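Local atomic coordinates of alpha-l-arabinofuranosidase domain protein (Thermotoga maritima, PDB entry 4ATW), a protein that probably hydrolyses terminal alpha-L-arabinofuranosyl residues from arabinose-containing polysaccharides and oligosaccharides, as a thermostable alpha-L-arabinofuranosidase. Residues 282-287 and 295-300. Numbering follows the deposited sequence.
Sequences WNVWYR and EPYDLK
Where the seventh strand of the (beta/alpha)8 barrel runs out, the loop leading to the next barrel helix is folded back on itself through Glu-295 and Arg-287. A buried carboxylate can tie down a turn of backbone, and here OE2 of Glu-295 accepts Tyr-286 N at 3.0 Å, nearly straight (172°) but from above the carboxylate plane, and Arg-287 N at 2.7 Å on its syn lone pair. A bend at chi2 (87°) turns the carboxylate to these amides. Arg-287 NE adds a salt bridge to the same oxygen at 3.1 Å. The guanidinium lies between Pro-296 O on one face and Tyr-286 CE1 on the other, and NH1 forms a salt bridge with Asp-298 OD2, which lies about 30° out of the guanidinium plane. With an alanine here, the Arg-287 salt bridges to Glu-295, Asp-298 and, through NH2, Asp-301 would be lost, which would probably leave Asp-298 to its weaker bridge with Lys-300 and open a gap beside the Tyr-286 ring. At the strand itself, Tyr-297 OH donates to Val-284 O, nearly along the C=O axis, while its CE1 packs against Val-284 CB at 3.8 Å. Asp-298 N-caps helix 299-313, and its bridge to Arg-287 joins the loop after strand 276-284 to that helix start, with Val-346 of helix 345-355 against Tyr-297.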
loop_
_atom_site.group_PDB
_atom_site.type_symbol
_atom_site.label_atom_id
_atom_site.label_comp_id
_atom_site.label_asym_id
_atom_site.label_seq_id
_atom_site.Cartn_x
_atom_site.Cartn_y
_atom_site.Cartn_z
ATOM N N TRP A 282 3.382 -0.925 4.395
ATOM C CA TRP A 282 3.833 -2.314 4.415
ATOM C C TRP A 282 4.624 -2.997 3.297
ATOM O O TRP A 282 4.091 -3.313 2.246
ATOM C CB TRP A 282 2.634 -3.252 4.333
ATOM C CG TRP A 282 1.958 -3.270 2.987
ATOM C CD1 TRP A 282 0.962 -2.441 2.558
ATOM C CD2 TRP A 282 2.220 -4.181 1.916
ATOM N NE1 TRP A 282 0.577 -2.789 1.284
ATOM C CE2 TRP A 282 1.334 -3.851 0.861
ATOM C CE3 TRP A 282 3.121 -5.254 1.741
ATOM C CZ2 TRP A 282 1.316 -4.562 -0.370
ATOM C CZ3 TRP A 282 3.103 -5.979 0.508
ATOM C CH2 TRP A 282 2.203 -5.620 -0.522
ATOM N N ASN A 283 5.892 -3.248 3.540
ATOM C CA ASN A 283 6.699 -3.919 2.550
ATOM C C ASN A 283 7.766 -4.765 3.211
ATOM O O ASN A 283 7.740 -5.018 4.428
ATOM C CB ASN A 283 7.355 -2.696 1.946
ATOM C CG ASN A 283 8.045 -2.983 0.625
ATOM O OD1 ASN A 283 8.456 -4.105 0.351
ATOM N ND2 ASN A 283 8.184 -1.944 -0.203
ATOM N N VAL A 284 8.709 -5.216 2.407
ATOM C CA VAL A 284 9.814 -5.999 2.928
ATOM C C VAL A 284 10.848 -4.955 3.213
ATOM O O VAL A 284 10.977 -4.007 2.463
ATOM C CB VAL A 284 10.348 -6.943 1.873
ATOM C CG1 VAL A 284 11.733 -7.374 2.230
ATOM C CG2 VAL A 284 9.391 -8.123 1.722
ATOM N N TRP A 285 11.567 -5.115 4.300
ATOM C CA TRP A 285 12.589 -4.158 4.633
ATOM C C TRP A 285 13.463 -4.720 5.732
ATOM O O TRP A 285 13.054 -4.780 6.899
ATOM C CB TRP A 285 11.934 -2.863 5.078
ATOM C CG TRP A 285 12.890 -1.850 5.626
ATOM C CD1 TRP A 285 14.238 -1.819 5.448
ATOM C CD2 TRP A 285 12.562 -0.710 6.434
ATOM N NE1 TRP A 285 14.775 -0.735 6.093
ATOM C CE2 TRP A 285 13.771 -0.035 6.707
ATOM C CE3 TRP A 285 11.370 -0.199 6.952
ATOM C CZ2 TRP A 285 13.824 1.124 7.470
ATOM C CZ3 TRP A 285 11.432 0.946 7.708
ATOM C CH2 TRP A 285 12.654 1.598 7.959
ATOM N N TYR A 286 14.666 -5.150 5.378
ATOM C CA TYR A 286 15.536 -5.693 6.402
ATOM C C TYR A 286 16.993 -5.374 6.094
ATOM O O TYR A 286 17.809 -5.231 7.001
ATOM C CB TYR A 286 15.227 -7.182 6.600
ATOM C CG TYR A 286 15.592 -8.054 5.432
ATOM C CD1 TYR A 286 14.884 -7.990 4.236
ATOM C CD2 TYR A 286 16.675 -8.930 5.517
ATOM C CE1 TYR A 286 15.245 -8.783 3.141
ATOM C CE2 TYR A 286 17.051 -9.729 4.431
ATOM C CZ TYR A 286 16.330 -9.654 3.250
ATOM O OH TYR A 286 16.680 -10.485 2.211
ATOM N N ARG A 287 17.294 -5.211 4.811
ATOM C CA ARG A 287 18.653 -4.963 4.376
ATOM C C ARG A 287 19.298 -3.615 4.640
ATOM O O ARG A 287 20.349 -3.527 5.250
ATOM C CB ARG A 287 18.732 -5.296 2.879
ATOM C CG ARG A 287 18.566 -6.780 2.570
ATOM C CD ARG A 287 18.465 -7.058 1.082
ATOM N NE ARG A 287 17.092 -6.981 0.639
ATOM C CZ ARG A 287 16.449 -7.981 0.056
ATOM N NH1 ARG A 287 17.052 -9.135 -0.169
ATOM N NH2 ARG A 287 15.180 -7.838 -0.274
ATOM N N GLU A 295 16.347 -0.271 -0.678
ATOM C CA GLU A 295 16.299 -1.711 -0.545
ATOM C C GLU A 295 16.289 -2.413 -1.913
ATOM O O GLU A 295 15.446 -2.113 -2.760
ATOM C CB GLU A 295 15.041 -2.070 0.229
ATOM C CG GLU A 295 14.977 -3.500 0.740
ATOM C CD GLU A 295 15.638 -3.688 2.110
ATOM O OE1 GLU A 295 15.968 -2.659 2.726
ATOM O OE2 GLU A 295 15.815 -4.848 2.570
ATOM N N PRO A 296 17.239 -3.358 -2.147
ATOM C CA PRO A 296 17.361 -4.112 -3.393
ATOM C C PRO A 296 16.429 -5.306 -3.379
ATOM O O PRO A 296 16.815 -6.401 -3.015
ATOM C CB PRO A 296 18.824 -4.524 -3.376
ATOM C CG PRO A 296 19.035 -4.846 -1.939
ATOM C CD PRO A 296 18.385 -3.660 -1.261
ATOM N N TYR A 297 15.200 -5.094 -3.796
ATOM C CA TYR A 297 14.211 -6.166 -3.783
ATOM C C TYR A 297 14.454 -7.216 -4.846
ATOM O O TYR A 297 14.803 -6.887 -5.981
ATOM C CB TYR A 297 12.795 -5.569 -3.938
ATOM C CG TYR A 297 12.390 -4.634 -2.802
ATOM C CD1 TYR A 297 12.141 -5.133 -1.526
ATOM C CD2 TYR A 297 12.294 -3.262 -2.995
ATOM C CE1 TYR A 297 11.801 -4.289 -0.467
ATOM C CE2 TYR A 297 11.965 -2.416 -1.947
ATOM C CZ TYR A 297 11.714 -2.934 -0.686
ATOM O OH TYR A 297 11.340 -2.096 0.345
ATOM N N ASP A 298 14.288 -8.479 -4.465
ATOM C CA ASP A 298 14.448 -9.581 -5.394
ATOM C C ASP A 298 13.137 -10.380 -5.483
ATOM O O ASP A 298 12.178 -10.088 -4.755
ATOM C CB ASP A 298 15.615 -10.474 -4.973
ATOM C CG ASP A 298 15.474 -11.002 -3.572
ATOM O OD1 ASP A 298 14.391 -11.510 -3.237
ATOM O OD2 ASP A 298 16.455 -10.926 -2.807
ATOM N N LEU A 299 13.090 -11.374 -6.374
ATOM C CA LEU A 299 11.886 -12.196 -6.578
ATOM C C LEU A 299 11.255 -12.734 -5.291
ATOM O O LEU A 299 10.032 -12.798 -5.178
ATOM C CB LEU A 299 12.193 -13.368 -7.511
ATOM C CG LEU A 299 11.000 -14.279 -7.807
ATOM C CD1 LEU A 299 9.929 -13.552 -8.574
ATOM C CD2 LEU A 299 11.493 -15.459 -8.598
ATOM N N LYS A 300 12.094 -13.140 -4.340
ATOM C CA LYS A 300 11.637 -13.634 -3.051
ATOM C C LYS A 300 10.640 -12.623 -2.502
ATOM O O LYS A 300 9.497 -12.974 -2.204
ATOM C CB LYS A 300 12.816 -13.731 -2.094
ATOM C CG LYS A 300 12.460 -14.062 -0.660
ATOM C CD LYS A 300 13.718 -14.093 0.246
ATOM C CE LYS A 300 14.060 -12.733 0.895
ATOM N NZ LYS A 300 14.572 -11.672 -0.013
#